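Local coordinates for protein adenosyl-chloride synthase (Thermotoga maritima, PDB 2ZBV) that binds adenosine between subunits and probably splits S-adenosyl-L-methionine, in the manner of SAM hydrolases and halogenases, at residues 105-116 against 145-155; 176-184 against 245-253. All blocks are in the same frame, centred on the assembly; numbering follows the deposited sequence.

In the fold
Two ways of joining distant pieces of one chain appear here, on opposite sides of its centre, contact centres about 39 Å apart. Contact 1 lies at an outermost strand, 105-110, of the six-stranded sheet, where the loop 145-155 lines its edge; contact 2 ties the turn between strands 169-177 and 183-185 to helix 247-251. They share no helix or strand. Both are partly buried, but exposed residues take part only in contact 1, which is rich in charge: arginines, acids and backbone bonds together with an apolar side. Contact 2 is smaller, with one direct backbone hydrogen bond and a patch of valine packing round a type I beta turn ending in glycine, and it borders bound adenosine.

Contact 1 (105-116 against 145-155); sequences VAEIREIENREL and LERVGDRLLSY
R109 and R151 run alongside each other, pointing the same way, and the R109 guanidinium is where the two segments close. CG of R151 sits over the centre of one face, 3.4 Å from CZ of R109, while CA of E146 covers the opposite face. At the edge, in plane, NE of R109 forms a salt bridge 2.6 Å long with OE2 of E107. NH1 of R109 binds O of G149 at 2.9 Å, lying in the carbonyl plane. The R109 side chain sets out away from 145-155, but a bend at chi2 (-85°) carries its end back to these partners. Its NH2 also stands over the centre of the R151 guanidinium, the two planes 42° apart, and OE1 of E107 makes a long ion pair with NE of R151.

Along the backbone, R109 and R151 form a single bridge, a non-hydrogen-bonded pair flanked by bonds from L152 N to I108 O and from E110 N to D150 O. Farther along, V148 O accepts from both E112 N and N113 N. R147 O lies in the amide plane of N113, whose ND2, in turn in the carbonyl plane of R147, binds it at 2.8 Å. OE1 of E112 takes D150 N from above its carboxylate plane and lies 2.7 Å from OD2 of D150.

On the apolar side, CD1 of I108 meets CD2 of Y155 at 3.5 Å, the two side chains crossing at about a right angle, and CG1 of V148 packs on CG1 of I111, whose side chain also packs against helix 127-140.

The chemistry implies a loop fastened to an edge strand mainly through polar bonds, with E107 probably offsetting the paired arginines and one of the two acids, E112 or D150, probably carrying a proton.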
loop_
_atom_site.group_PDB
_atom_site.type_symbol
_atom_site.label_atom_id
_atom_site.label_comp_id
_atom_site.label_asym_id
_atom_site.label_seq_id
_atom_site.Cartn_x
_atom_site.Cartn_y
_atom_site.Cartn_z
ATOM N N VAL A 105 6.696 24.988 19.164
ATOM C CA VAL A 105 8.014 24.367 19.108
ATOM C C VAL A 105 8.728 24.395 20.454
ATOM O O VAL A 105 8.946 25.460 21.030
ATOM C CB VAL A 105 8.906 25.076 18.068
ATOM C CG1 VAL A 105 10.254 24.377 17.975
ATOM C CG2 VAL A 105 8.206 25.091 16.713
ATOM N N ALA A 106 9.101 23.219 20.945
ATOM C CA ALA A 106 9.794 23.121 22.219
ATOM C C ALA A 106 11.309 23.152 22.019
ATOM O O ALA A 106 12.036 23.786 22.784
ATOM C CB ALA A 106 9.386 21.837 22.935
ATOM N N GLU A 107 11.782 22.483 20.974
ATOM C CA GLU A 107 13.213 22.416 20.709
ATOM C C GLU A 107 13.496 21.881 19.312
ATOM O O GLU A 107 12.775 21.009 18.825
ATOM C CB GLU A 107 13.862 21.495 21.739
ATOM C CG GLU A 107 15.355 21.312 21.618
ATOM C CD GLU A 107 15.885 20.350 22.669
ATOM O OE1 GLU A 107 15.517 20.507 23.854
ATOM O OE2 GLU A 107 16.665 19.440 22.321
ATOM N N ILE A 108 14.549 22.404 18.682
ATOM C CA ILE A 108 14.960 21.968 17.351
ATOM C C ILE A 108 16.458 21.640 17.361
ATOM O O ILE A 108 17.272 22.427 17.849
ATOM C CB ILE A 108 14.742 23.058 16.289
ATOM C CG1 ILE A 108 13.327 23.622 16.377
ATOM C CG2 ILE A 108 14.970 22.469 14.903
ATOM C CD1 ILE A 108 13.111 24.824 15.467
ATOM N N ARG A 109 16.806 20.481 16.815
ATOM C CA ARG A 109 18.193 20.025 16.746
ATOM C C ARG A 109 18.590 19.764 15.298
ATOM O O ARG A 109 17.766 19.330 14.488
ATOM C CB ARG A 109 18.356 18.704 17.500
ATOM C CG ARG A 109 18.051 18.759 18.973
ATOM C CD ARG A 109 19.264 19.220 19.727
ATOM N NE ARG A 109 18.951 19.518 21.115
ATOM C CZ ARG A 109 19.849 19.925 22.003
ATOM N NH1 ARG A 109 21.115 20.071 21.639
ATOM N NH2 ARG A 109 19.476 20.206 23.242
ATOM N N GLU A 110 19.846 20.036 14.964
ATOM C CA GLU A 110 20.308 19.730 13.627
ATOM C C GLU A 110 20.941 18.353 13.772
ATOM O O GLU A 110 21.580 18.057 14.786
ATOM C CB GLU A 110 21.342 20.744 13.139
ATOM C CG GLU A 110 22.029 20.305 11.843
ATOM C CD GLU A 110 22.742 21.440 11.137
ATOM O OE1 GLU A 110 23.082 22.440 11.806
ATOM O OE2 GLU A 110 22.970 21.323 9.909
ATOM N N ILE A 111 20.729 17.494 12.787
ATOM C CA ILE A 111 21.293 16.160 12.828
ATOM C C ILE A 111 22.770 16.273 12.444
ATOM O O ILE A 111 23.104 16.468 11.277
ATOM C CB ILE A 111 20.543 15.222 11.848
ATOM C CG1 ILE A 111 19.065 15.124 12.265
ATOM C CG2 ILE A 111 21.193 13.844 11.829
ATOM C CD1 ILE A 111 18.198 14.279 11.346
ATOM N N GLU A 112 23.647 16.168 13.438
ATOM C CA GLU A 112 25.083 16.279 13.206
ATOM C C GLU A 112 25.847 15.051 13.677
ATOM O O GLU A 112 26.968 14.807 13.237
ATOM C CB GLU A 112 25.630 17.510 13.927
ATOM C CG GLU A 112 24.936 18.808 13.565
ATOM C CD GLU A 112 25.442 19.976 14.390
ATOM O OE1 GLU A 112 25.359 19.904 15.634
ATOM O OE2 GLU A 112 25.921 20.966 13.799
ATOM N N ASN A 113 25.243 14.280 14.575
ATOM C CA ASN A 113 25.889 13.086 15.107
ATOM C C ASN A 113 25.972 11.992 14.059
ATOM O O ASN A 113 25.058 11.177 13.927
ATOM C CB ASN A 113 25.125 12.558 16.319
ATOM C CG ASN A 113 25.918 11.535 17.099
ATOM O OD1 ASN A 113 26.822 10.892 16.561
ATOM N ND2 ASN A 113 25.578 11.368 18.372
ATOM N N ARG A 114 27.084 11.959 13.332
ATOM C CA ARG A 114 27.283 10.973 12.278
ATOM C C ARG A 114 27.240 9.530 12.768
ATOM O O ARG A 114 27.093 8.605 11.971
ATOM C CB ARG A 114 28.613 11.233 11.565
ATOM C CG ARG A 114 28.735 12.630 10.978
ATOM C CD ARG A 114 30.020 12.783 10.172
ATOM N NE ARG A 114 29.940 12.125 8.872
ATOM C CZ ARG A 114 29.216 12.576 7.851
ATOM N NH1 ARG A 114 28.509 13.691 7.976
ATOM N NH2 ARG A 114 29.200 11.913 6.701
ATOM N N GLU A 115 27.364 9.333 14.076
ATOM C CA GLU A 115 27.340 7.983 14.636
ATOM C C GLU A 115 25.945 7.354 14.599
ATOM O O GLU A 115 25.789 6.148 14.810
ATOM C CB GLU A 115 27.863 8.010 16.076
ATOM C CG GLU A 115 29.313 8.462 16.179
ATOM C CD GLU A 115 30.237 7.612 15.324
ATOM O OE1 GLU A 115 30.328 6.392 15.582
ATOM O OE2 GLU A 115 30.866 8.159 14.389
ATOM N N LEU A 116 24.938 8.172 14.320
ATOM C CA LEU A 116 23.562 7.699 14.257
ATOM C C LEU A 116 23.176 7.246 12.845
ATOM O O LEU A 116 22.131 6.613 12.648
ATOM C CB LEU A 116 22.619 8.813 14.711
ATOM C CG LEU A 116 22.907 9.386 16.106
ATOM C CD1 LEU A 116 21.983 10.570 16.380
ATOM C CD2 LEU A 116 22.721 8.294 17.158
ATOM N N LEU A 145 17.422 13.367 22.843
ATOM C CA LEU A 145 17.392 14.313 21.734
ATOM C C LEU A 145 18.689 15.107 21.552
ATOM O O LEU A 145 19.145 15.314 20.427
ATOM C CB LEU A 145 16.223 15.280 21.920
ATOM C CG LEU A 145 15.987 16.272 20.780
ATOM C CD1 LEU A 145 15.781 15.510 19.473
ATOM C CD2 LEU A 145 14.776 17.138 21.096
ATOM N N GLU A 146 19.275 15.547 22.663
ATOM C CA GLU A 146 20.512 16.325 22.644
ATOM C C GLU A 146 21.656 15.611 21.932
ATOM O O GLU A 146 22.621 16.245 21.508
ATOM C CB GLU A 146 20.946 16.632 24.075
ATOM C CG GLU A 146 21.107 15.376 24.908
ATOM C CD GLU A 146 21.541 15.664 26.321
ATOM O OE1 GLU A 146 20.961 16.582 26.940
ATOM O OE2 GLU A 146 22.453 14.965 26.812
ATOM N N ARG A 147 21.549 14.294 21.813
ATOM C CA ARG A 147 22.581 13.498 21.165
ATOM C C ARG A 147 22.530 13.579 19.636
ATOM O O ARG A 147 23.447 13.120 18.955
ATOM C CB ARG A 147 22.459 12.038 21.600
ATOM C CG ARG A 147 22.515 11.826 23.107
ATOM C CD ARG A 147 23.873 12.183 23.679
ATOM N NE ARG A 147 24.946 11.467 22.997
ATOM C CZ ARG A 147 25.897 12.067 22.289
ATOM N NH1 ARG A 147 25.903 13.389 22.181
ATOM N NH2 ARG A 147 26.837 11.354 21.684
ATOM N N VAL A 148 21.459 14.154 19.096
ATOM C CA VAL A 148 21.334 14.277 17.645
ATOM C C VAL A 148 22.259 15.375 17.117
ATOM O O VAL A 148 22.804 15.255 16.025
ATOM C CB VAL A 148 19.874 14.599 17.228
ATOM C CG1 VAL A 148 19.799 14.862 15.728
ATOM C CG2 VAL A 148 18.961 13.437 17.606
ATOM N N GLY A 149 22.431 16.437 17.903
ATOM C CA GLY A 149 23.287 17.540 17.498
ATOM C C GLY A 149 22.974 18.823 18.246
ATOM O O GLY A 149 22.275 18.801 19.260
ATOM N N ASP A 150 23.481 19.947 17.745
ATOM C CA ASP A 150 23.254 21.238 18.392
ATOM C C ASP A 150 21.865 21.792 18.097
ATOM O O ASP A 150 21.244 21.439 17.088
ATOM C CB ASP A 150 24.291 22.262 17.924
ATOM C CG ASP A 150 25.702 21.711 17.927
ATOM O OD1 ASP A 150 26.062 20.996 18.889
ATOM O OD2 ASP A 150 26.455 22.001 16.967
ATOM N N ARG A 151 21.391 22.670 18.977
ATOM C CA ARG A 151 20.087 23.302 18.807
ATOM C C ARG A 151 20.116 24.334 17.688
ATOM O O ARG A 151 21.172 24.849 17.328
ATOM C CB ARG A 151 19.653 24.031 20.083
ATOM C CG ARG A 151 19.348 23.162 21.281
ATOM C CD ARG A 151 18.561 23.973 22.302
ATOM N NE ARG A 151 18.300 23.232 23.530
ATOM C CZ ARG A 151 19.174 23.098 24.524
ATOM N NH1 ARG A 151 20.374 23.663 24.439
ATOM N NH2 ARG A 151 18.847 22.402 25.606
ATOM N N LEU A 152 18.939 24.631 17.152
ATOM C CA LEU A 152 18.779 25.632 16.109
ATOM C C LEU A 152 17.739 26.576 16.689
ATOM O O LEU A 152 16.917 26.163 17.503
ATOM C CB LEU A 152 18.257 24.992 14.820
ATOM C CG LEU A 152 19.231 24.069 14.081
ATOM C CD1 LEU A 152 18.480 23.236 13.054
ATOM C CD2 LEU A 152 20.315 24.914 13.416
ATOM N N LEU A 153 17.764 27.838 16.286
ATOM C CA LEU A 153 16.806 28.791 16.826
ATOM C C LEU A 153 15.679 29.081 15.847
ATOM O O LEU A 153 14.672 29.699 16.205
ATOM C CB LEU A 153 17.522 30.089 17.211
ATOM C CG LEU A 153 18.720 29.905 18.151
ATOM C CD1 LEU A 153 19.318 31.264 18.475
ATOM C CD2 LEU A 153 18.283 29.185 19.433
ATOM N N SER A 154 15.848 28.632 14.609
ATOM C CA SER A 154 14.833 28.847 13.594
ATOM C C SER A 154 14.712 27.640 12.675
ATOM O O SER A 154 15.529 26.715 12.719
ATOM C CB SER A 154 15.155 30.093 12.766
ATOM O OG SER A 154 16.359 29.919 12.039
ATOM N N TYR A 155 13.680 27.666 11.843
ATOM C CA TYR A 155 13.417 26.594 10.900
ATOM C C TYR A 155 12.682 27.221 9.723
ATOM O O TYR A 155 12.036 28.252 9.880
ATOM C CB TYR A 155 12.559 25.524 11.580
ATOM C CG TYR A 155 11.198 26.016 12.024
ATOM C CD1 TYR A 155 10.101 25.923 11.178
ATOM C CD2 TYR A 155 11.010 26.588 13.284
ATOM C CE1 TYR A 155 8.847 26.381 11.563
ATOM C CE2 TYR A 155 9.752 27.053 13.684
ATOM C CZ TYR A 155 8.677 26.943 12.812
ATOM O OH TYR A 155 7.423 27.383 13.170
HETATM O O HOH W 1 15.864 24.753 19.711
HETATM O O HOH W 2 27.364 9.294 20.129
#

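Contact 2 (176-184 against 245-253); sequences IVDTFGNVS and GDASQVLSV. With ADN (adenosine), chain F.
The adenosine pocket has one wall in the turn 178-181 and the residues after it, and helix 247-251 packs behind that wall. One face of the F180 ring lies under C8 of adenosine. N182 reads the adenine edge: ND2 gives an almost straight bond (175°) of 3.1 Å to N7, and OD1 accepts from N6. D178 steadies that amide, its OD2 taking N182 ND2 through the syn lone pair.

Behind the ligand, G181 O accepts from S248 N at 2.9 Å, and CA of G181 comes within 3.2 Å of OD1 of D246; a CB on this glycine would run into that oxygen. D246, with CG anti to its own N (chi1 -173°), serves as N-cap: OD1 receives Q249 N at 3.0 Å, and OD2 takes Q249 NE2. With an alanine in place of D246, Q249 N would probably be left without its capping acceptor and the Q249 amide freer to turn. CG2 of V183 meets CG1 of V253 tip to tip, 3.7 Å apart.

V242 and L244 of this chain, with D7, D68 and T125 of the second subunit, complete the adenosine site, a pocket shared between subunits, in which a capped helix backs a type I beta turn.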
loop_
_atom_site.group_PDB
_atom_site.type_symbol
_atom_site.label_atom_id
_atom_site.label_comp_id
_atom_site.label_asym_id
_atom_site.label_seq_id
_atom_site.Cartn_x
_atom_site.Cartn_y
_atom_site.Cartn_z
ATOM N N ILE A 176 -6.467 19.083 1.185
ATOM C CA ILE A 176 -6.363 17.688 0.778
ATOM C C ILE A 176 -7.606 17.174 0.067
ATOM O O ILE A 176 -8.728 17.454 0.488
ATOM C CB ILE A 176 -6.164 16.770 2.004
ATOM C CG1 ILE A 176 -4.912 17.183 2.781
ATOM C CG2 ILE A 176 -6.087 15.307 1.557
ATOM C CD1 ILE A 176 -4.777 16.492 4.117
ATOM N N VAL A 177 -7.392 16.431 -1.013
ATOM C CA VAL A 177 -8.486 15.789 -1.746
ATOM C C VAL A 177 -8.212 14.309 -1.482
ATOM O O VAL A 177 -7.153 13.803 -1.874
ATOM C CB VAL A 177 -8.411 16.051 -3.273
ATOM C CG1 VAL A 177 -9.430 15.173 -4.008
ATOM C CG2 VAL A 177 -8.691 17.527 -3.572
ATOM N N ASP A 178 -9.130 13.615 -0.807
ATOM C CA ASP A 178 -8.894 12.201 -0.507
ATOM C C ASP A 178 -9.322 11.220 -1.594
ATOM O O ASP A 178 -9.713 11.613 -2.693
ATOM C CB ASP A 178 -9.532 11.803 0.837
ATOM C CG ASP A 178 -11.050 11.820 0.808
ATOM O OD1 ASP A 178 -11.645 11.718 -0.284
ATOM O OD2 ASP A 178 -11.654 11.917 1.898
ATOM N N THR A 179 -9.240 9.933 -1.270
ATOM C CA THR A 179 -9.585 8.864 -2.203
ATOM C C THR A 179 -11.001 8.958 -2.761
ATOM O O THR A 179 -11.259 8.584 -3.909
ATOM C CB THR A 179 -9.418 7.489 -1.531
ATOM O OG1 THR A 179 -8.053 7.323 -1.118
ATOM C CG2 THR A 179 -9.799 6.376 -2.493
ATOM N N PHE A 180 -11.916 9.460 -1.945
ATOM C CA PHE A 180 -13.311 9.595 -2.339
ATOM C C PHE A 180 -13.600 10.861 -3.134
ATOM O O PHE A 180 -14.672 11.005 -3.727
ATOM C CB PHE A 180 -14.177 9.563 -1.082
ATOM C CG PHE A 180 -13.953 8.342 -0.244
ATOM C CD1 PHE A 180 -14.530 7.127 -0.600
ATOM C CD2 PHE A 180 -13.116 8.388 0.867
ATOM C CE1 PHE A 180 -14.274 5.968 0.138
ATOM C CE2 PHE A 180 -12.853 7.234 1.610
ATOM C CZ PHE A 180 -13.437 6.022 1.238
ATOM N N GLY A 181 -12.646 11.781 -3.148
ATOM C CA GLY A 181 -12.859 13.023 -3.864
ATOM C C GLY A 181 -13.359 14.079 -2.896
ATOM O O GLY A 181 -13.748 15.177 -3.295
ATOM N N ASN A 182 -13.365 13.739 -1.614
ATOM C CA ASN A 182 -13.795 14.687 -0.606
ATOM C C ASN A 182 -12.762 15.804 -0.609
ATOM O O ASN A 182 -11.561 15.551 -0.746
ATOM C CB ASN A 182 -13.879 14.016 0.763
ATOM C CG ASN A 182 -14.961 12.947 0.816
ATOM O OD1 ASN A 182 -16.025 13.099 0.209
ATOM N ND2 ASN A 182 -14.703 11.870 1.554
ATOM N N VAL A 183 -13.239 17.036 -0.474
ATOM C CA VAL A 183 -12.380 18.214 -0.502
ATOM C C VAL A 183 -12.209 18.831 0.886
ATOM O O VAL A 183 -13.079 19.554 1.356
ATOM C CB VAL A 183 -12.976 19.273 -1.466
ATOM C CG1 VAL A 183 -12.157 20.557 -1.436
ATOM C CG2 VAL A 183 -13.020 18.708 -2.882
ATOM N N SER A 184 -11.092 18.541 1.545
ATOM C CA SER A 184 -10.857 19.106 2.868
ATOM C C SER A 184 -10.045 20.395 2.776
ATOM O O SER A 184 -9.007 20.440 2.114
ATOM C CB SER A 184 -10.129 18.116 3.766
ATOM O OG SER A 184 -9.964 18.683 5.054
ATOM N N GLY A 245 -20.520 10.482 -4.007
ATOM C CA GLY A 245 -19.960 11.068 -5.212
ATOM C C GLY A 245 -18.590 11.676 -4.958
ATOM O O GLY A 245 -18.026 11.513 -3.868
ATOM N N ASP A 246 -18.074 12.397 -5.954
ATOM C CA ASP A 246 -16.753 13.023 -5.898
ATOM C C ASP A 246 -16.836 14.550 -5.936
ATOM O O ASP A 246 -17.049 15.138 -6.997
ATOM C CB ASP A 246 -15.919 12.536 -7.088
ATOM C CG ASP A 246 -14.467 12.993 -7.027
ATOM O OD1 ASP A 246 -14.193 14.131 -6.586
ATOM O OD2 ASP A 246 -13.590 12.209 -7.442
ATOM N N ALA A 247 -16.634 15.188 -4.787
ATOM C CA ALA A 247 -16.695 16.642 -4.693
ATOM C C ALA A 247 -15.611 17.364 -5.499
ATOM O O ALA A 247 -15.857 18.438 -6.048
ATOM C CB ALA A 247 -16.624 17.073 -3.227
ATOM N N SER A 248 -14.412 16.794 -5.570
ATOM C CA SER A 248 -13.347 17.448 -6.321
ATOM C C SER A 248 -13.734 17.553 -7.795
ATOM O O SER A 248 -13.371 18.520 -8.469
ATOM C CB SER A 248 -12.017 16.694 -6.168
ATOM O OG SER A 248 -12.075 15.415 -6.763
ATOM N N GLN A 249 -14.482 16.566 -8.288
ATOM C CA GLN A 249 -14.930 16.566 -9.683
ATOM C C GLN A 249 -16.083 17.544 -9.889
ATOM O O GLN A 249 -16.098 18.304 -10.853
ATOM C CB GLN A 249 -15.380 15.165 -10.115
ATOM C CG GLN A 249 -14.256 14.140 -10.241
ATOM C CD GLN A 249 -14.756 12.790 -10.741
ATOM O OE1 GLN A 249 -15.355 12.695 -11.814
ATOM N NE2 GLN A 249 -14.508 11.739 -9.963
ATOM N N VAL A 250 -17.050 17.518 -8.979
ATOM C CA VAL A 250 -18.206 18.406 -9.062
ATOM C C VAL A 250 -17.798 19.875 -8.981
ATOM O O VAL A 250 -18.269 20.705 -9.759
ATOM C CB VAL A 250 -19.214 18.094 -7.935
ATOM C CG1 VAL A 250 -20.289 19.173 -7.868
ATOM C CG2 VAL A 250 -19.847 16.730 -8.185
ATOM N N LEU A 251 -16.918 20.186 -8.037
ATOM C CA LEU A 251 -16.443 21.549 -7.844
ATOM C C LEU A 251 -15.356 21.880 -8.858
ATOM O O LEU A 251 -15.092 23.050 -9.140
ATOM C CB LEU A 251 -15.883 21.714 -6.430
ATOM C CG LEU A 251 -16.838 21.408 -5.269
ATOM C CD1 LEU A 251 -16.083 21.522 -3.952
ATOM C CD2 LEU A 251 -18.017 22.375 -5.295
ATOM N N SER A 252 -14.736 20.836 -9.400
ATOM C CA SER A 252 -13.655 20.994 -10.363
ATOM C C SER A 252 -12.527 21.743 -9.666
ATOM O O SER A 252 -12.043 22.766 -10.154
ATOM C CB SER A 252 -14.140 21.778 -11.585
ATOM O OG SER A 252 -13.119 21.863 -12.562
ATOM N N VAL A 253 -12.117 21.222 -8.513
ATOM C CA VAL A 253 -11.064 21.841 -7.728
ATOM C C VAL A 253 -9.918 20.887 -7.440
ATOM O O VAL A 253 -10.072 19.669 -7.509
ATOM C CB VAL A 253 -11.620 22.362 -6.379
ATOM C CG1 VAL A 253 -12.085 21.195 -5.515
ATOM C CG2 VAL A 253 -10.565 23.159 -5.658
HETATM O "O5'" ADN F . -15.823 6.590 7.656
HETATM C "C5'" ADN F . -15.205 5.906 6.574
HETATM C "C4'" ADN F . -16.265 5.621 5.517
HETATM O "O4'" ADN F . -16.828 6.849 4.990
HETATM C "C3'" ADN F . -15.696 4.857 4.303
HETATM O "O3'" ADN F . -15.837 3.459 4.489
HETATM C "C2'" ADN F . -16.500 5.424 3.099
HETATM O "O2'" ADN F . -17.258 4.398 2.429
HETATM C "C1'" ADN F . -17.403 6.510 3.699
HETATM N N9 ADN F . -17.416 7.703 2.839
HETATM C C8 ADN F . -16.352 8.538 2.594
HETATM N N7 ADN F . -16.705 9.490 1.787
HETATM C C5 ADN F . -18.006 9.339 1.456
HETATM C C6 ADN F . -18.925 10.052 0.626
HETATM N N6 ADN F . -18.521 11.177 -0.058
HETATM N N1 ADN F . -20.195 9.602 0.525
HETATM C C2 ADN F . -20.604 8.510 1.184
HETATM N N3 ADN F . -19.774 7.815 1.969
HETATM C C4 ADN F . -18.485 8.191 2.130
HETATM O O HOH W 3 -17.105 13.731 -2.269
#